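Local coordinates for chitooligosaccharide oxidase (Gibberella zeae, PDB 6Y0R), which oxidises the C1 hydroxyl of chitooligosaccharides to the lactone, passing the electrons through a bicovalently bound FAD to molecular oxygen and releasing hydrogen peroxide, at residues S29-A34 against V77-K82; A71-A76 against T186-T191. One frame throughout, in Å; residues are numbered along the deposited sequence.

Contact 1 of 2, residues S29-A34 against V77-K82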
# COMPACT_ATOMS: atom_id res chain seq x y z
N SER A 29 -14.33 11.14 28.19
CA SER A 29 -15.32 12.15 28.65
C SER A 29 -15.21 13.41 27.79
O SER A 29 -16.26 13.96 27.47
CB SER A 29 -15.23 12.43 30.13
OG SER A 29 -13.89 12.35 30.57
N CYS A 30 -14.00 13.78 27.34
CA CYS A 30 -13.77 14.92 26.40
C CYS A 30 -14.55 14.64 25.12
O CYS A 30 -15.24 15.54 24.65
CB CYS A 30 -12.29 15.16 26.09
SG CYS A 30 -11.99 16.58 25.00
N LEU A 31 -14.41 13.44 24.57
CA LEU A 31 -15.06 13.06 23.28
C LEU A 31 -16.59 13.12 23.42
O LEU A 31 -17.24 13.77 22.59
CB LEU A 31 -14.57 11.66 22.87
CG LEU A 31 -13.12 11.58 22.40
CD1 LEU A 31 -12.70 10.14 22.22
CD2 LEU A 31 -12.88 12.39 21.13
N THR A 32 -17.13 12.47 24.44
CA THR A 32 -18.60 12.44 24.71
C THR A 32 -19.10 13.90 24.84
O THR A 32 -20.06 14.29 24.10
CB THR A 32 -18.88 11.54 25.92
OG1 THR A 32 -18.10 12.02 27.00
CG2 THR A 32 -18.54 10.09 25.67
N GLN A 33 -18.42 14.72 25.64
CA GLN A 33 -18.82 16.13 25.86
C GLN A 33 -18.70 16.93 24.56
O GLN A 33 -19.48 17.88 24.38
CB GLN A 33 -18.03 16.72 27.03
CG GLN A 33 -18.39 16.08 28.36
CD GLN A 33 -17.92 16.86 29.57
OE1 GLN A 33 -18.12 18.07 29.67
NE2 GLN A 33 -17.29 16.16 30.51
N ALA A 34 -17.81 16.55 23.64
CA ALA A 34 -17.67 17.24 22.34
C ALA A 34 -18.65 16.67 21.30
O ALA A 34 -18.59 17.14 20.14
CB ALA A 34 -16.25 17.13 21.85
N VAL A 77 -9.62 15.19 17.37
CA VAL A 77 -8.18 15.56 17.38
C VAL A 77 -7.96 16.55 18.53
O VAL A 77 -7.02 16.35 19.30
CB VAL A 77 -7.72 16.12 16.03
CG1 VAL A 77 -6.32 16.71 16.10
CG2 VAL A 77 -7.79 15.03 14.96
N GLU A 78 -8.85 17.52 18.70
CA GLU A 78 -8.66 18.55 19.77
C GLU A 78 -8.61 17.85 21.12
O GLU A 78 -7.75 18.22 21.97
CB GLU A 78 -9.74 19.63 19.72
CG GLU A 78 -9.49 20.65 18.64
CD GLU A 78 -10.69 21.43 18.12
OE1 GLU A 78 -11.82 21.25 18.64
OE2 GLU A 78 -10.49 22.15 17.15
N CYS A 79 -9.49 16.88 21.32
CA CYS A 79 -9.57 16.07 22.56
C CYS A 79 -8.27 15.31 22.80
O CYS A 79 -7.78 15.30 23.95
CB CYS A 79 -10.74 15.10 22.54
SG CYS A 79 -12.31 15.90 22.93
N GLY A 80 -7.75 14.62 21.79
CA GLY A 80 -6.44 13.96 21.92
C GLY A 80 -5.31 14.93 22.25
O GLY A 80 -4.53 14.63 23.18
N ALA A 81 -5.19 16.03 21.54
CA ALA A 81 -4.12 17.03 21.73
C ALA A 81 -4.24 17.60 23.14
O ALA A 81 -3.22 17.62 23.83
CB ALA A 81 -4.18 18.12 20.70
N LYS A 82 -5.44 17.95 23.58
CA LYS A 82 -5.65 18.54 24.93
C LYS A 82 -5.14 17.58 26.02
O LYS A 82 -4.62 18.09 27.01
CB LYS A 82 -7.12 18.91 25.14
CG LYS A 82 -7.52 20.28 24.60
CD LYS A 82 -8.78 20.85 25.26
CE LYS A 82 -9.59 21.72 24.33
NZ LYS A 82 -10.96 21.18 24.14
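Ser-29 O, in the helical turn from which Cys-30 reaches across to Cys-79, takes two hydrogen bonds from one face of its carbonyl plane. Gln-33 N gives the regular helix bond, and Thr-32 OG1 adds a second at 2.7 Å from Ser-29 O, tilted 35° from that plane. Asn-28 O shares the same hydroxyl; threonine suits this outward position because its side chain can fold back onto two carbonyls of its own helix. On the side turned to helix 70-83, a disulfide joins Cys-30 SG to Cys-79 SG at 2.2 Å, with a left-handed twist of -81° about the S-S bond. The two half-cystines differ in rotamer: SG of Cys-30 extends opposite its backbone N (chi1 -178°), whereas that of Cys-79 lies beside its own N. Leu-31 packs alongside the bridge, its branch CD2 3.7 Å from Cys-79 CB. Ala-34, just past the end of the helix, sets its methyl CB 4.3 Å from Cys-79 SG; a small residue suffices beside the sulfur. The cross-link staples helix 26-33, the first of the modelled chain, to helix 70-83. Leu-31 also reaches Ala-76 of helix 70-83 and Leu-108 of strand 108-111, while Val-77 rests on Ile-110 of that strand.

Contact 2 of 2, residues A71-A76 against T186-T191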
# COMPACT_ATOMS: atom_id res chain seq x y z
N ALA A 71 -16.25 17.99 11.19
CA ALA A 71 -16.35 18.69 12.50
C ALA A 71 -16.09 17.71 13.65
O ALA A 71 -15.41 18.11 14.62
CB ALA A 71 -17.72 19.35 12.65
N GLN A 72 -16.57 16.45 13.56
CA GLN A 72 -16.33 15.42 14.60
C GLN A 72 -14.85 14.98 14.60
O GLN A 72 -14.34 14.66 15.68
CB GLN A 72 -17.27 14.26 14.41
CG GLN A 72 -18.70 14.59 14.83
CD GLN A 72 -19.67 13.55 14.36
OE1 GLN A 72 -19.30 12.55 13.76
NE2 GLN A 72 -20.95 13.76 14.67
N VAL A 73 -14.21 14.92 13.43
CA VAL A 73 -12.74 14.61 13.34
C VAL A 73 -11.98 15.75 14.06
O VAL A 73 -11.10 15.42 14.91
CB VAL A 73 -12.26 14.41 11.90
CG1 VAL A 73 -10.76 14.11 11.84
CG2 VAL A 73 -13.01 13.29 11.19
N SER A 74 -12.29 17.02 13.75
CA SER A 74 -11.63 18.18 14.41
C SER A 74 -11.78 18.04 15.92
O SER A 74 -10.77 18.18 16.62
CB SER A 74 -12.17 19.51 13.96
OG SER A 74 -11.69 19.81 12.68
N ALA A 75 -13.00 17.84 16.43
CA ALA A 75 -13.25 17.74 17.89
C ALA A 75 -12.45 16.57 18.48
O ALA A 75 -11.87 16.70 19.57
CB ALA A 75 -14.73 17.59 18.18
N ALA A 76 -12.39 15.45 17.76
CA ALA A 76 -11.69 14.27 18.28
C ALA A 76 -10.19 14.58 18.39
O ALA A 76 -9.60 14.23 19.43
CB ALA A 76 -11.95 13.05 17.42
N THR A 186 -7.65 17.61 2.06
CA THR A 186 -8.10 18.32 3.26
C THR A 186 -7.58 17.56 4.47
O THR A 186 -7.83 16.33 4.58
CB THR A 186 -9.61 18.53 3.20
OG1 THR A 186 -9.87 19.20 1.96
CG2 THR A 186 -10.10 19.35 4.37
N VAL A 187 -6.93 18.27 5.40
CA VAL A 187 -6.27 17.63 6.56
C VAL A 187 -6.73 18.34 7.83
O VAL A 187 -6.73 19.60 7.83
CB VAL A 187 -4.74 17.70 6.43
CG1 VAL A 187 -4.09 16.94 7.57
CG2 VAL A 187 -4.25 17.22 5.08
N VAL A 188 -7.10 17.55 8.82
CA VAL A 188 -7.31 18.01 10.20
C VAL A 188 -5.94 17.99 10.86
O VAL A 188 -5.43 16.89 11.16
CB VAL A 188 -8.35 17.20 10.97
CG1 VAL A 188 -8.43 17.66 12.43
CG2 VAL A 188 -9.73 17.28 10.28
N LEU A 189 -5.35 19.17 11.05
CA LEU A 189 -4.02 19.25 11.70
C LEU A 189 -4.12 18.84 13.15
O LEU A 189 -5.19 18.73 13.76
CB LEU A 189 -3.41 20.64 11.55
CG LEU A 189 -3.14 21.11 10.12
CD1 LEU A 189 -2.49 22.48 10.16
CD2 LEU A 189 -2.23 20.15 9.35
N PRO A 190 -2.98 18.55 13.80
CA PRO A 190 -3.02 18.14 15.20
C PRO A 190 -3.59 19.15 16.23
O PRO A 190 -3.90 18.72 17.33
CB PRO A 190 -1.53 17.84 15.49
CG PRO A 190 -1.01 17.45 14.13
CD PRO A 190 -1.66 18.42 13.17
N THR A 191 -3.78 20.40 15.81
CA THR A 191 -4.48 21.49 16.54
C THR A 191 -6.00 21.36 16.40
O THR A 191 -6.73 22.05 17.15
CB THR A 191 -4.10 22.85 15.96
OG1 THR A 191 -4.39 22.92 14.56
CG2 THR A 191 -2.64 23.19 16.17
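Val-188 pushes both of its methyls against helix 70-83, where Val-73 and Ser-74 receive them. With CG1 opposite its backbone N (chi1 175°), Val-188 turns that branch to Ser-74 and lays CG2 chiefly against Val-73. CG2 meets Val-73 CG1 at 3.7 Å, the two side chains passing at a slant with one methyl of each in closest touch. CG1 settles against the backbone of the helix, 3.8 Å from Ser-74 CA. Serine suits that place: its short side chain lets a strand residue come right up to the helix, the two CA atoms of Ser-74 and Val-188 lying 6.0 Å apart. Ser-74 OG stands 3.9 Å from Val-188 CG1, a van der Waals approach; its polar need is met by a hydrogen bond to the carbonyl oxygen of Gly-192, which ties the helix to the turn between strands 182-188 and 194-197. Those strands form an antiparallel hairpin in the FAD-binding PCMH-type fold, while helix 70-83 is the connection of a beta-alpha-beta crossover from strand 63-65 to the parallel strand 87-90, with 108-111 between them. Helix 70-83, which belongs to the first sheet, packs on the face of the second. Val-73, buried and branched at CB like Val-188, also touches Val-218 and Val-220 of strand 218-228, to which strand 182-188 is paired through backbone bonds such as that between Val-188 and Val-218.

Both contacts use helix 70-83, contact 2 its first half and contact 1 its second, and their centres lie 11 Å apart. They touch directly where the turn after strand 182-188 runs on beside the helix: Val-77 CG1 packs 3.3 Å from Leu-189 O, Ala-81 CB lies 3.4 Å from Pro-190 O, and Glu-78 CG is equally near Thr-191 O. One helix is thereby bound to an N-terminal helix by a covalent bridge and to a hairpin by valine packing and the Ser-74 hydrogen bond. Contact 2 is the closer to the centre of the chain, about 24 Å against about 30 Å for contact 1, and the side chain of Val-73 comes within about 8 Å of the bound FAD.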